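Local atomic coordinates of 3-dehydroquinate dehydratase (Enterococcus faecalis, PDB entry 4PH6), a protein that catalyses the cis-dehydration of 3-dehydroquinate to 3-dehydroshikimate through an imine intermediate, the third step of the chorismate pathway. Residues A[175-180]-A[206-211]; A[21-26]-A[43-48]; A[149-154]-A[184-189]. All coordinates share one frame; numbering follows the deposited sequence.

All three contacts belong to one (beta/alpha)8 barrel. Interactions 1 and 2 pair neighbouring parallel strands of the same sheet and lie apart, their centres about 21 Å from each other and their nearest atoms about 9 Å apart. Interaction 3 sits outside interaction 1, centre to centre about 8 Å, and touches it: Met177 O lies 2.7 Å from Thr151 OG1, a probable hydrogen bond. Interaction 1 comes close to the active site, the side chain of Ala175 being about 3 Å from that of His146, a predicted proton donor/acceptor. Interaction 2 lies farther off, with Val22 about 8 Å, side chain to side chain, from Lys173, the predicted Schiff-base lysine.

Interaction 1: A[175-180]-A[206-211]; sequences AVMPQD and MSMGQL
Strand ends 175-176 and 206-207 run parallel, Ala175 beside Met206 and Val176 beside Ser207, joined by two nearly straight backbone bonds: Val176 N gives to Met206 O (3.0 Å), and Met208 N gives to Val176 O (2.8 Å). On the face carrying Ala175 and Met206, the methyl CB of Ala175 rests on Met206 CG at 3.7 Å and also meets the sulfur of Met208. Met208 bends at its last torsion, chi3 -77°, which folds CE back over the carbonyl group of Val176. The chains of Met177 and Met208 meet at about a right angle, Met177 SD lying 4.0 Å from Met208 CB. Beyond the strands, Pro178 turns its ring to the other segment: CD approaches Met208 O at 3.0 Å, CG and CD lie beside Ser207 OG, and CG also packs on Leu211 CB at 3.8 Å. The hydroxyl of Ser207 stands anti to its own backbone N (chi1 175°) and is buried against this ring with no hydrogen-bond partner in the model. Val184 of helix 181-197 touches both Pro178 and Ser207, while Leu211 packs on Gln254 of the second subunit. Hydrogen bonding across the contact is therefore confined to the two main-chain bonds of this beta-alpha-beta unit; its side-chain part is mainly apolar packing of thioethers, a methyl, a leucine and a proline ring.

Interaction 2: A[21-26]-A[43-48]; sequences IVVPIV and LDCDLV
Ile21 and Asp46 exchange bonds at the start of the strand pair. Ile21 N points at Asp46 OD2, 2.8 Å away, on the anti side of the carboxylate and 16° out of its plane. Ile21 O in turn accepts two consecutive N-H groups, from Asp46 N at 2.8 Å and from Leu47 N at 2.9 Å; Asp46 is the extra residue between the pairings Ile21-Cys45 and Val22-Leu47, a bulge-like step. Two residues on, Val23 N gives to Leu47 O at 3.0 Å. Side chains alternate about this backbone. On the face of Val22 and Leu47, Val22 CG2 meets Leu47 CD2 at 3.7 Å. On the face of Val23 and Val48, Val23 CG1 sits between its own N and carbonyl carbon (chi1 58°), the branch that reaches Cys45 SG at 3.5 Å and Val48 CG2 at 3.9 Å. Farther along, the tip of Ile25, CD1, lies against Val48 CG1. In the next shell, Arg246 of helix 242-251 forms salt bridges with both Asp46 and Asp44; its positive charge would favour the ionised form of Asp46. Val242 of the same helix touches Ile21, Val23 and Cys45. Parallel strands 20-25 and 47-51, linked through helix 30-40, make a beta-alpha-beta unit of the TIM barrel, and Val22 lies close to Glu49, a predicted 3-dehydroquinate-binding residue.

Interaction 3: A[149-154]-A[184-189]; sequences QKTPSQ and VLTLLS
Gln154 reaches obliquely across helix 181-197, from Thr186 to Ser189, with its side chain stretched out, CG anti to the backbone N (chi1 167°) and the chain straight beyond it. Its CB lies 4.0 Å from the methyl CG2 of Thr186. Farther out, CD lies 3.8 Å from Ser189 CB, and OE1 comes closer still to the same carbon, at 3.5 Å, a van der Waals touch. The other amide atom, NE2, passes 3.8 Å from Ser189 O, but its hydrogen bond goes to Glu193, one turn farther along that helix. The contact thus joins the entry to helix 154-166, where Ser153 is the N-cap and its OG takes the N-H of Glu156, to the next helix round the outside of the (beta/alpha)8 barrel. Thr186 presents its methyl to the bend of the loop: CG2 is 3.4 Å from Gln154 N and 3.6 Å from Pro152 O, while its hydroxyl is bonded to Thr182 O within its own helix. Thr151, its OG1 held by Met177 O, adds a second methyl, Thr151 CG2 lying 4.1 Å from Thr186 CG2 as the two side chains pass antiparallel, methyl beside methyl. Ile157 of helix 154-166 touches Thr151, Pro152 and Thr186. Ser189 makes a weak bond from OG back to Leu185 O, 3.2 Å, and also packs on Leu185 of the second subunit.

Interaction 1: A[175-180]-A[206-211]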
ATOM      1  N   ALA A 175      -2.208  -2.738 -16.943  1.00 11.80           N
ATOM      2  CA  ALA A 175      -2.462  -3.644 -15.842  1.00 14.17           C
ATOM      3  C   ALA A 175      -1.566  -4.861 -16.018  1.00 16.42           C
ATOM      4  O   ALA A 175      -1.446  -5.400 -17.123  1.00 18.39           O
ATOM      5  CB  ALA A 175      -3.952  -4.042 -15.781  1.00  6.20           C
ATOM      6  N   VAL A 176      -0.915  -5.274 -14.938  1.00 14.74           N
ATOM      7  CA  VAL A 176      -0.045  -6.436 -14.997  1.00  8.41           C
ATOM      8  C   VAL A 176      -0.380  -7.407 -13.878  1.00 11.87           C
ATOM      9  O   VAL A 176      -0.948  -7.029 -12.874  1.00  7.44           O
ATOM     10  CB  VAL A 176       1.423  -6.034 -14.905  1.00 12.14           C
ATOM     11  CG1 VAL A 176       1.801  -5.118 -16.085  1.00 15.94           C
ATOM     12  CG2 VAL A 176       1.710  -5.364 -13.557  1.00 11.64           C
ATOM     13  N   MET A 177      -0.037  -8.669 -14.067  1.00 18.48           N
ATOM     14  CA  MET A 177      -0.349  -9.687 -13.084  1.00 12.45           C
ATOM     15  C   MET A 177       0.907 -10.073 -12.316  1.00 13.02           C
ATOM     16  O   MET A 177       1.844 -10.611 -12.897  1.00 15.48           O
ATOM     17  CB  MET A 177      -0.949 -10.918 -13.758  1.00  8.88           C
ATOM     18  CG  MET A 177      -1.277 -12.048 -12.788  1.00  9.52           C
ATOM     19  SD  MET A 177      -2.625 -11.592 -11.673  1.00 18.17           S
ATOM     20  CE  MET A 177      -4.082 -11.886 -12.678  1.00  9.42           C
ATOM     21  N   PRO A 178       0.939  -9.794 -11.004  1.00 16.30           N
ATOM     22  CA  PRO A 178       2.079 -10.220 -10.175  1.00 16.29           C
ATOM     23  C   PRO A 178       2.097 -11.719  -9.943  1.00 14.41           C
ATOM     24  O   PRO A 178       1.044 -12.334  -9.841  1.00 12.89           O
ATOM     25  CB  PRO A 178       1.841  -9.494  -8.857  1.00 14.55           C
ATOM     26  CG  PRO A 178       0.353  -9.383  -8.779  1.00 14.79           C
ATOM     27  CD  PRO A 178      -0.061  -9.058 -10.209  1.00 12.33           C
ATOM     28  N   GLN A 179       3.286 -12.299  -9.837  1.00 17.06           N
ATOM     29  CA  GLN A 179       3.402 -13.682  -9.411  1.00 17.55           C
ATOM     30  C   GLN A 179       4.024 -13.786  -8.006  1.00 20.78           C
ATOM     31  O   GLN A 179       3.918 -14.828  -7.350  1.00 21.77           O
ATOM     32  CB  GLN A 179       4.208 -14.476 -10.432  1.00 21.37           C
ATOM     33  CG  GLN A 179       3.468 -14.680 -11.752  1.00 22.49           C
ATOM     34  CD  GLN A 179       4.338 -15.328 -12.804  1.00 34.11           C
ATOM     35  OE1 GLN A 179       5.367 -14.773 -13.194  1.00 40.33           O
ATOM     36  NE2 GLN A 179       3.935 -16.507 -13.275  1.00 40.13           N
ATOM     37  N   ASP A 180       4.656 -12.702  -7.552  1.00 12.17           N
ATOM     38  CA  ASP A 180       5.146 -12.594  -6.177  1.00 17.66           C
ATOM     39  C   ASP A 180       5.183 -11.117  -5.757  1.00 21.29           C
ATOM     40  O   ASP A 180       4.739 -10.252  -6.522  1.00 16.22           O
ATOM     41  CB  ASP A 180       6.532 -13.234  -6.023  1.00 13.62           C
ATOM     42  CG  ASP A 180       7.574 -12.640  -6.969  1.00 14.57           C
ATOM     43  OD1 ASP A 180       7.313 -11.609  -7.628  1.00 14.66           O
ATOM     44  OD2 ASP A 180       8.691 -13.181  -7.012  1.00 17.89           O
ATOM     45  N   MET A 206      -2.046  -0.659 -12.519  1.00 11.24           N
ATOM     46  CA  MET A 206      -2.429  -1.521 -11.418  1.00 17.07           C
ATOM     47  C   MET A 206      -1.755  -2.871 -11.527  1.00 14.23           C
ATOM     48  O   MET A 206      -1.478  -3.376 -12.618  1.00 17.23           O
ATOM     49  CB  MET A 206      -3.950  -1.687 -11.342  1.00 18.55           C
ATOM     50  CG  MET A 206      -4.559  -2.482 -12.463  1.00 18.23           C
ATOM     51  SD  MET A 206      -5.902  -1.559 -13.219  1.00 78.94           S
ATOM     52  CE  MET A 206      -4.951  -0.270 -14.014  1.00  7.82           C
ATOM     53  N   SER A 207      -1.451  -3.407 -10.356  1.00 10.58           N
ATOM     54  CA  SER A 207      -0.984  -4.760 -10.177  1.00 10.26           C
ATOM     55  C   SER A 207      -2.193  -5.602  -9.769  1.00 13.23           C
ATOM     56  O   SER A 207      -2.833  -5.325  -8.750  1.00 11.25           O
ATOM     57  CB  SER A 207       0.126  -4.783  -9.123  1.00 10.19           C
ATOM     58  OG  SER A 207       0.547  -6.093  -8.819  1.00 14.45           O
ATOM     59  N   MET A 208      -2.527  -6.603 -10.580  1.00 13.51           N
ATOM     60  CA  MET A 208      -3.802  -7.313 -10.439  1.00 15.67           C
ATOM     61  C   MET A 208      -3.784  -8.397  -9.352  1.00 11.51           C
ATOM     62  O   MET A 208      -2.747  -8.741  -8.846  1.00 11.24           O
ATOM     63  CB  MET A 208      -4.207  -7.930 -11.785  1.00 17.61           C
ATOM     64  CG  MET A 208      -4.574  -6.885 -12.844  1.00 22.84           C
ATOM     65  SD  MET A 208      -5.266  -7.580 -14.355  1.00 34.56           S
ATOM     66  CE  MET A 208      -3.810  -8.196 -15.178  1.00 11.50           C
ATOM     67  N   GLY A 209      -4.949  -8.933  -9.003  1.00 12.25           N
ATOM     68  CA  GLY A 209      -5.033  -9.986  -8.008  1.00 12.77           C
ATOM     69  C   GLY A 209      -4.875  -9.533  -6.563  1.00 13.30           C
ATOM     70  O   GLY A 209      -4.763  -8.351  -6.274  1.00 15.40           O
ATOM     71  N   GLN A 210      -4.866 -10.496  -5.652  1.00 19.79           N
ATOM     72  CA  GLN A 210      -4.754 -10.218  -4.223  1.00 22.90           C
ATOM     73  C   GLN A 210      -3.392  -9.625  -3.870  1.00 16.86           C
ATOM     74  O   GLN A 210      -3.296  -8.774  -2.988  1.00 17.21           O
ATOM     75  CB  GLN A 210      -5.001 -11.498  -3.411  1.00 29.03           C
ATOM     76  CG  GLN A 210      -5.243 -11.261  -1.929  1.00 23.14           C
ATOM     77  CD  GLN A 210      -6.509 -10.475  -1.681  1.00 27.97           C
ATOM     78  OE1 GLN A 210      -6.500  -9.466  -0.973  1.00 37.09           O
ATOM     79  NE2 GLN A 210      -7.612 -10.934  -2.259  1.00 27.88           N
ATOM     80  N   LEU A 211      -2.348 -10.073  -4.565  1.00 13.92           N
ATOM     81  CA  LEU A 211      -0.990  -9.562  -4.351  1.00 17.33           C
ATOM     82  C   LEU A 211      -0.825  -8.088  -4.704  1.00 17.81           C
ATOM     83  O   LEU A 211      -0.099  -7.362  -4.030  1.00 22.76           O
ATOM     84  CB  LEU A 211       0.020 -10.366  -5.166  1.00 13.95           C
ATOM     85  CG  LEU A 211       0.314 -11.799  -4.744  1.00 17.95           C
ATOM     86  CD1 LEU A 211       0.978 -12.531  -5.904  1.00 14.57           C
ATOM     87  CD2 LEU A 211       1.179 -11.837  -3.501  1.00 13.70           C
TER

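Interaction 2: A[21-26]-A[43-48]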
ATOM      1  N   ILE A  21     -12.473   7.361  -9.077  1.00  9.34           N
ATOM      2  CA  ILE A  21     -12.943   5.994  -8.974  1.00  9.16           C
ATOM      3  C   ILE A  21     -13.846   5.606 -10.134  1.00 12.68           C
ATOM      4  O   ILE A  21     -14.780   6.335 -10.487  1.00 12.20           O
ATOM      5  CB  ILE A  21     -13.683   5.750  -7.647  1.00  9.06           C
ATOM      6  CG1 ILE A  21     -12.800   6.167  -6.465  1.00  9.06           C
ATOM      7  CG2 ILE A  21     -14.090   4.311  -7.525  1.00  8.98           C
ATOM      8  CD1 ILE A  21     -13.370   5.792  -5.106  1.00  9.06           C
ATOM      9  N   VAL A  22     -13.535   4.442 -10.700  1.00  9.18           N
ATOM     10  CA  VAL A  22     -14.210   3.862 -11.846  1.00 10.04           C
ATOM     11  C   VAL A  22     -14.918   2.578 -11.454  1.00 13.77           C
ATOM     12  O   VAL A  22     -14.283   1.643 -10.965  1.00 16.15           O
ATOM     13  CB  VAL A  22     -13.216   3.510 -12.985  1.00 16.68           C
ATOM     14  CG1 VAL A  22     -13.967   3.054 -14.239  1.00  9.64           C
ATOM     15  CG2 VAL A  22     -12.287   4.681 -13.280  1.00  9.65           C
ATOM     16  N   VAL A  23     -16.222   2.509 -11.687  1.00  9.23           N
ATOM     17  CA  VAL A  23     -16.932   1.260 -11.491  1.00  9.22           C
ATOM     18  C   VAL A  23     -17.265   0.672 -12.856  1.00 15.81           C
ATOM     19  O   VAL A  23     -17.770   1.381 -13.740  1.00  9.54           O
ATOM     20  CB  VAL A  23     -18.223   1.439 -10.627  1.00 10.34           C
ATOM     21  CG1 VAL A  23     -19.191   2.445 -11.249  1.00 10.89           C
ATOM     22  CG2 VAL A  23     -18.921   0.102 -10.415  1.00  9.34           C
ATOM     23  N   PRO A  24     -16.956  -0.629 -13.045  1.00 16.92           N
ATOM     24  CA  PRO A  24     -17.319  -1.388 -14.250  1.00 15.25           C
ATOM     25  C   PRO A  24     -18.735  -1.985 -14.202  1.00 14.19           C
ATOM     26  O   PRO A  24     -19.213  -2.456 -13.171  1.00  9.71           O
ATOM     27  CB  PRO A  24     -16.275  -2.502 -14.282  1.00  9.71           C
ATOM     28  CG  PRO A  24     -16.020  -2.773 -12.822  1.00 14.74           C
ATOM     29  CD  PRO A  24     -16.158  -1.445 -12.109  1.00 15.62           C
ATOM     30  N   ILE A  25     -19.400  -1.943 -15.347  1.00 15.69           N
ATOM     31  CA  ILE A  25     -20.600  -2.716 -15.562  1.00 10.13           C
ATOM     32  C   ILE A  25     -20.205  -3.913 -16.412  1.00 10.33           C
ATOM     33  O   ILE A  25     -19.685  -3.738 -17.513  1.00 14.71           O
ATOM     34  CB  ILE A  25     -21.690  -1.884 -16.247  1.00 10.32           C
ATOM     35  CG1 ILE A  25     -22.067  -0.690 -15.356  1.00 14.32           C
ATOM     36  CG2 ILE A  25     -22.902  -2.753 -16.568  1.00 10.58           C
ATOM     37  CD1 ILE A  25     -23.181   0.184 -15.909  1.00 10.50           C
ATOM     38  N   VAL A  26     -20.408  -5.124 -15.898  1.00 10.43           N
ATOM     39  CA  VAL A  26     -20.061  -6.329 -16.649  1.00 10.70           C
ATOM     40  C   VAL A  26     -21.256  -7.244 -16.879  1.00 13.17           C
ATOM     41  O   VAL A  26     -21.087  -8.395 -17.269  1.00 13.84           O
ATOM     42  CB  VAL A  26     -18.950  -7.163 -15.952  1.00 17.74           C
ATOM     43  CG1 VAL A  26     -17.662  -6.358 -15.810  1.00 17.42           C
ATOM     44  CG2 VAL A  26     -19.422  -7.683 -14.598  1.00 10.74           C
ATOM     45  N   LEU A  43     -23.847   5.405  -6.155  1.00  9.05           N
ATOM     46  CA  LEU A  43     -22.568   4.790  -5.786  1.00 13.42           C
ATOM     47  C   LEU A  43     -21.493   5.855  -5.614  1.00 12.99           C
ATOM     48  O   LEU A  43     -21.492   6.863  -6.324  1.00  8.65           O
ATOM     49  CB  LEU A  43     -22.110   3.781  -6.842  1.00 17.06           C
ATOM     50  CG  LEU A  43     -22.804   2.427  -6.954  1.00 20.43           C
ATOM     51  CD1 LEU A  43     -22.117   1.630  -8.050  1.00 20.66           C
ATOM     52  CD2 LEU A  43     -22.759   1.677  -5.623  1.00 19.95           C
ATOM     53  N   ASP A  44     -20.568   5.617  -4.687  1.00 10.16           N
ATOM     54  CA  ASP A  44     -19.529   6.592  -4.365  1.00 12.99           C
ATOM     55  C   ASP A  44     -18.352   6.476  -5.344  1.00 11.84           C
ATOM     56  O   ASP A  44     -17.250   6.109  -4.963  1.00 16.87           O
ATOM     57  CB  ASP A  44     -19.074   6.404  -2.913  1.00 10.43           C
ATOM     58  CG  ASP A  44     -18.196   7.551  -2.407  1.00 25.62           C
ATOM     59  OD1 ASP A  44     -17.639   7.413  -1.290  1.00 34.68           O
ATOM     60  OD2 ASP A  44     -18.049   8.577  -3.109  1.00 18.52           O
ATOM     61  N   CYS A  45     -18.616   6.788  -6.607  1.00  8.46           N
ATOM     62  CA  CYS A  45     -17.624   6.677  -7.671  1.00 11.16           C
ATOM     63  C   CYS A  45     -17.672   7.920  -8.543  1.00 12.93           C
ATOM     64  O   CYS A  45     -18.593   8.732  -8.425  1.00 15.63           O
ATOM     65  CB  CYS A  45     -17.866   5.432  -8.525  1.00  7.65           C
ATOM     66  SG  CYS A  45     -19.408   5.452  -9.482  1.00  7.22           S
ATOM     67  N   ASP A  46     -16.698   8.057  -9.435  1.00  7.35           N
ATOM     68  CA  ASP A  46     -16.597   9.259 -10.236  1.00  7.10           C
ATOM     69  C   ASP A  46     -16.964   8.995 -11.685  1.00  7.99           C
ATOM     70  O   ASP A  46     -17.529   9.862 -12.361  1.00 11.07           O
ATOM     71  CB  ASP A  46     -15.194   9.831 -10.126  1.00  9.61           C
ATOM     72  CG  ASP A  46     -14.841  10.189  -8.704  1.00 12.58           C
ATOM     73  OD1 ASP A  46     -15.610  10.955  -8.096  1.00 15.44           O
ATOM     74  OD2 ASP A  46     -13.840   9.665  -8.181  1.00  9.89           O
ATOM     75  N   LEU A  47     -16.643   7.803 -12.169  1.00  6.64           N
ATOM     76  CA  LEU A  47     -17.083   7.439 -13.496  1.00  8.34           C
ATOM     77  C   LEU A  47     -17.411   5.963 -13.618  1.00  9.90           C
ATOM     78  O   LEU A  47     -17.251   5.202 -12.672  1.00  6.23           O
ATOM     79  CB  LEU A  47     -16.047   7.860 -14.556  1.00  5.62           C
ATOM     80  CG  LEU A  47     -14.579   7.445 -14.606  1.00 10.52           C
ATOM     81  CD1 LEU A  47     -13.996   7.848 -15.964  1.00  8.53           C
ATOM     82  CD2 LEU A  47     -13.788   8.090 -13.476  1.00 19.25           C
ATOM     83  N   VAL A  48     -17.900   5.594 -14.797  1.00  7.01           N
ATOM     84  CA  VAL A  48     -18.457   4.277 -15.065  1.00  7.42           C
ATOM     85  C   VAL A  48     -17.836   3.685 -16.320  1.00  8.68           C
ATOM     86  O   VAL A  48     -17.783   4.350 -17.355  1.00  9.65           O
ATOM     87  CB  VAL A  48     -19.988   4.348 -15.258  1.00  5.96           C
ATOM     88  CG1 VAL A  48     -20.529   3.018 -15.749  1.00  5.95           C
ATOM     89  CG2 VAL A  48     -20.659   4.796 -13.968  1.00  5.95           C
TER

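Interaction 3: A[149-154]-A[184-189]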
ATOM      1  N   GLN A 149      -1.084 -12.642 -17.195  1.00 24.69           N
ATOM      2  CA  GLN A 149      -0.294 -13.824 -16.850  1.00 29.88           C
ATOM      3  C   GLN A 149       0.951 -13.495 -16.028  1.00 26.35           C
ATOM      4  O   GLN A 149       1.360 -14.278 -15.171  1.00 22.03           O
ATOM      5  CB  GLN A 149       0.111 -14.580 -18.117  1.00 26.67           C
ATOM      6  CG  GLN A 149      -1.065 -15.190 -18.853  1.00 31.95           C
ATOM      7  CD  GLN A 149      -0.670 -15.815 -20.177  1.00 40.13           C
ATOM      8  OE1 GLN A 149       0.360 -15.470 -20.767  1.00 39.71           O
ATOM      9  NE2 GLN A 149      -1.496 -16.735 -20.658  1.00 47.84           N
ATOM     10  N   LYS A 150       1.549 -12.338 -16.297  1.00 22.12           N
ATOM     11  CA  LYS A 150       2.844 -12.018 -15.724  1.00 23.02           C
ATOM     12  C   LYS A 150       3.086 -10.523 -15.621  1.00 18.45           C
ATOM     13  O   LYS A 150       2.295  -9.706 -16.090  1.00 15.92           O
ATOM     14  CB  LYS A 150       3.962 -12.646 -16.563  1.00 24.84           C
ATOM     15  CG  LYS A 150       4.024 -12.087 -17.970  1.00 27.42           C
ATOM     16  CD  LYS A 150       5.087 -12.757 -18.812  1.00 29.01           C
ATOM     17  CE  LYS A 150       5.110 -12.160 -20.208  1.00 31.70           C
ATOM     18  NZ  LYS A 150       3.819 -12.378 -20.911  1.00 38.33           N
ATOM     19  N   THR A 151       4.209 -10.182 -15.007  1.00 19.56           N
ATOM     20  CA  THR A 151       4.646  -8.805 -14.887  1.00 17.37           C
ATOM     21  C   THR A 151       5.908  -8.597 -15.716  1.00 16.56           C
ATOM     22  O   THR A 151       6.926  -9.248 -15.466  1.00 17.16           O
ATOM     23  CB  THR A 151       4.925  -8.436 -13.422  1.00 15.24           C
ATOM     24  OG1 THR A 151       3.766  -8.723 -12.630  1.00 17.60           O
ATOM     25  CG2 THR A 151       5.281  -6.955 -13.300  1.00 18.95           C
ATOM     26  N   PRO A 152       5.844  -7.699 -16.713  1.00 17.81           N
ATOM     27  CA  PRO A 152       7.040  -7.398 -17.509  1.00 17.78           C
ATOM     28  C   PRO A 152       8.054  -6.655 -16.653  1.00 18.22           C
ATOM     29  O   PRO A 152       7.726  -6.223 -15.546  1.00 14.64           O
ATOM     30  CB  PRO A 152       6.515  -6.497 -18.638  1.00 14.56           C
ATOM     31  CG  PRO A 152       5.018  -6.623 -18.593  1.00 13.88           C
ATOM     32  CD  PRO A 152       4.671  -6.939 -17.171  1.00 13.83           C
ATOM     33  N   SER A 153       9.265  -6.491 -17.163  1.00 12.06           N
ATOM     34  CA  SER A 153      10.272  -5.744 -16.435  1.00 12.27           C
ATOM     35  C   SER A 153       9.804  -4.315 -16.240  1.00 13.08           C
ATOM     36  O   SER A 153       8.954  -3.820 -16.992  1.00 15.61           O
ATOM     37  CB  SER A 153      11.608  -5.753 -17.174  1.00 12.47           C
ATOM     38  OG  SER A 153      11.549  -4.880 -18.285  1.00 15.76           O
ATOM     39  N   GLN A 154      10.362  -3.654 -15.232  1.00 11.09           N
ATOM     40  CA  GLN A 154      10.050  -2.262 -14.987  1.00 10.46           C
ATOM     41  C   GLN A 154      10.228  -1.396 -16.245  1.00 17.92           C
ATOM     42  O   GLN A 154       9.389  -0.543 -16.531  1.00  9.33           O
ATOM     43  CB  GLN A 154      10.914  -1.719 -13.855  1.00 11.39           C
ATOM     44  CG  GLN A 154      10.868  -0.205 -13.764  1.00 21.08           C
ATOM     45  CD  GLN A 154      11.464   0.315 -12.475  1.00 17.78           C
ATOM     46  OE1 GLN A 154      11.734  -0.457 -11.561  1.00 15.98           O
ATOM     47  NE2 GLN A 154      11.644   1.626 -12.387  1.00 12.17           N
ATOM     48  N   VAL A 184       4.978  -6.756  -7.714  1.00 11.93           N
ATOM     49  CA  VAL A 184       4.126  -5.645  -7.316  1.00 18.91           C
ATOM     50  C   VAL A 184       4.982  -4.390  -7.168  1.00  9.67           C
ATOM     51  O   VAL A 184       4.585  -3.306  -7.575  1.00  9.25           O
ATOM     52  CB  VAL A 184       3.376  -5.929  -6.004  1.00 18.22           C
ATOM     53  CG1 VAL A 184       2.414  -4.769  -5.683  1.00 14.64           C
ATOM     54  CG2 VAL A 184       2.618  -7.246  -6.117  1.00 13.75           C
ATOM     55  N   LEU A 185       6.170  -4.551  -6.605  1.00 10.93           N
ATOM     56  CA  LEU A 185       7.105  -3.450  -6.509  1.00 16.01           C
ATOM     57  C   LEU A 185       7.513  -2.977  -7.905  1.00 16.49           C
ATOM     58  O   LEU A 185       7.622  -1.779  -8.153  1.00 14.77           O
ATOM     59  CB  LEU A 185       8.328  -3.865  -5.694  1.00 11.69           C
ATOM     60  CG  LEU A 185       8.102  -3.857  -4.180  1.00 16.22           C
ATOM     61  CD1 LEU A 185       9.302  -4.477  -3.442  1.00 17.03           C
ATOM     62  CD2 LEU A 185       7.850  -2.440  -3.697  1.00 14.25           C
ATOM     63  N   THR A 186       7.738  -3.930  -8.805  1.00 10.44           N
ATOM     64  CA  THR A 186       8.093  -3.615 -10.175  1.00 21.22           C
ATOM     65  C   THR A 186       7.049  -2.670 -10.789  1.00 17.80           C
ATOM     66  O   THR A 186       7.390  -1.585 -11.281  1.00  9.64           O
ATOM     67  CB  THR A 186       8.221  -4.897 -11.025  1.00 20.62           C
ATOM     68  OG1 THR A 186       9.272  -5.717 -10.491  1.00 14.42           O
ATOM     69  CG2 THR A 186       8.515  -4.550 -12.481  1.00 10.38           C
ATOM     70  N   LEU A 187       5.783  -3.074 -10.709  1.00 10.01           N
ATOM     71  CA  LEU A 187       4.669  -2.244 -11.159  1.00  9.54           C
ATOM     72  C   LEU A 187       4.645  -0.871 -10.462  1.00 10.89           C
ATOM     73  O   LEU A 187       4.543   0.157 -11.128  1.00 10.25           O
ATOM     74  CB  LEU A 187       3.343  -2.984 -10.933  1.00  7.93           C
ATOM     75  CG  LEU A 187       2.057  -2.348 -11.479  1.00  7.35           C
ATOM     76  CD1 LEU A 187       1.442  -1.382 -10.465  1.00  7.30           C
ATOM     77  CD2 LEU A 187       2.308  -1.647 -12.818  1.00  7.20           C
ATOM     78  N   LEU A 188       4.714  -0.850  -9.133  1.00  9.73           N
ATOM     79  CA  LEU A 188       4.672   0.418  -8.400  1.00  8.97           C
ATOM     80  C   LEU A 188       5.824   1.350  -8.804  1.00  9.43           C
ATOM     81  O   LEU A 188       5.609   2.536  -9.020  1.00  9.42           O
ATOM     82  CB  LEU A 188       4.688   0.171  -6.888  1.00  9.40           C
ATOM     83  CG  LEU A 188       3.434  -0.499  -6.326  1.00 13.43           C
ATOM     84  CD1 LEU A 188       3.586  -0.850  -4.859  1.00  9.76           C
ATOM     85  CD2 LEU A 188       2.238   0.410  -6.530  1.00 13.81           C
ATOM     86  N   SER A 189       7.033   0.807  -8.922  1.00  9.97           N
ATOM     87  CA  SER A 189       8.206   1.580  -9.362  1.00 12.83           C
ATOM     88  C   SER A 189       8.105   2.094 -10.798  1.00 13.23           C
ATOM     89  O   SER A 189       8.486   3.223 -11.095  1.00 10.78           O
ATOM     90  CB  SER A 189       9.473   0.740  -9.245  1.00 11.37           C
ATOM     91  OG  SER A 189       9.815   0.542  -7.896  1.00 18.19           O
TER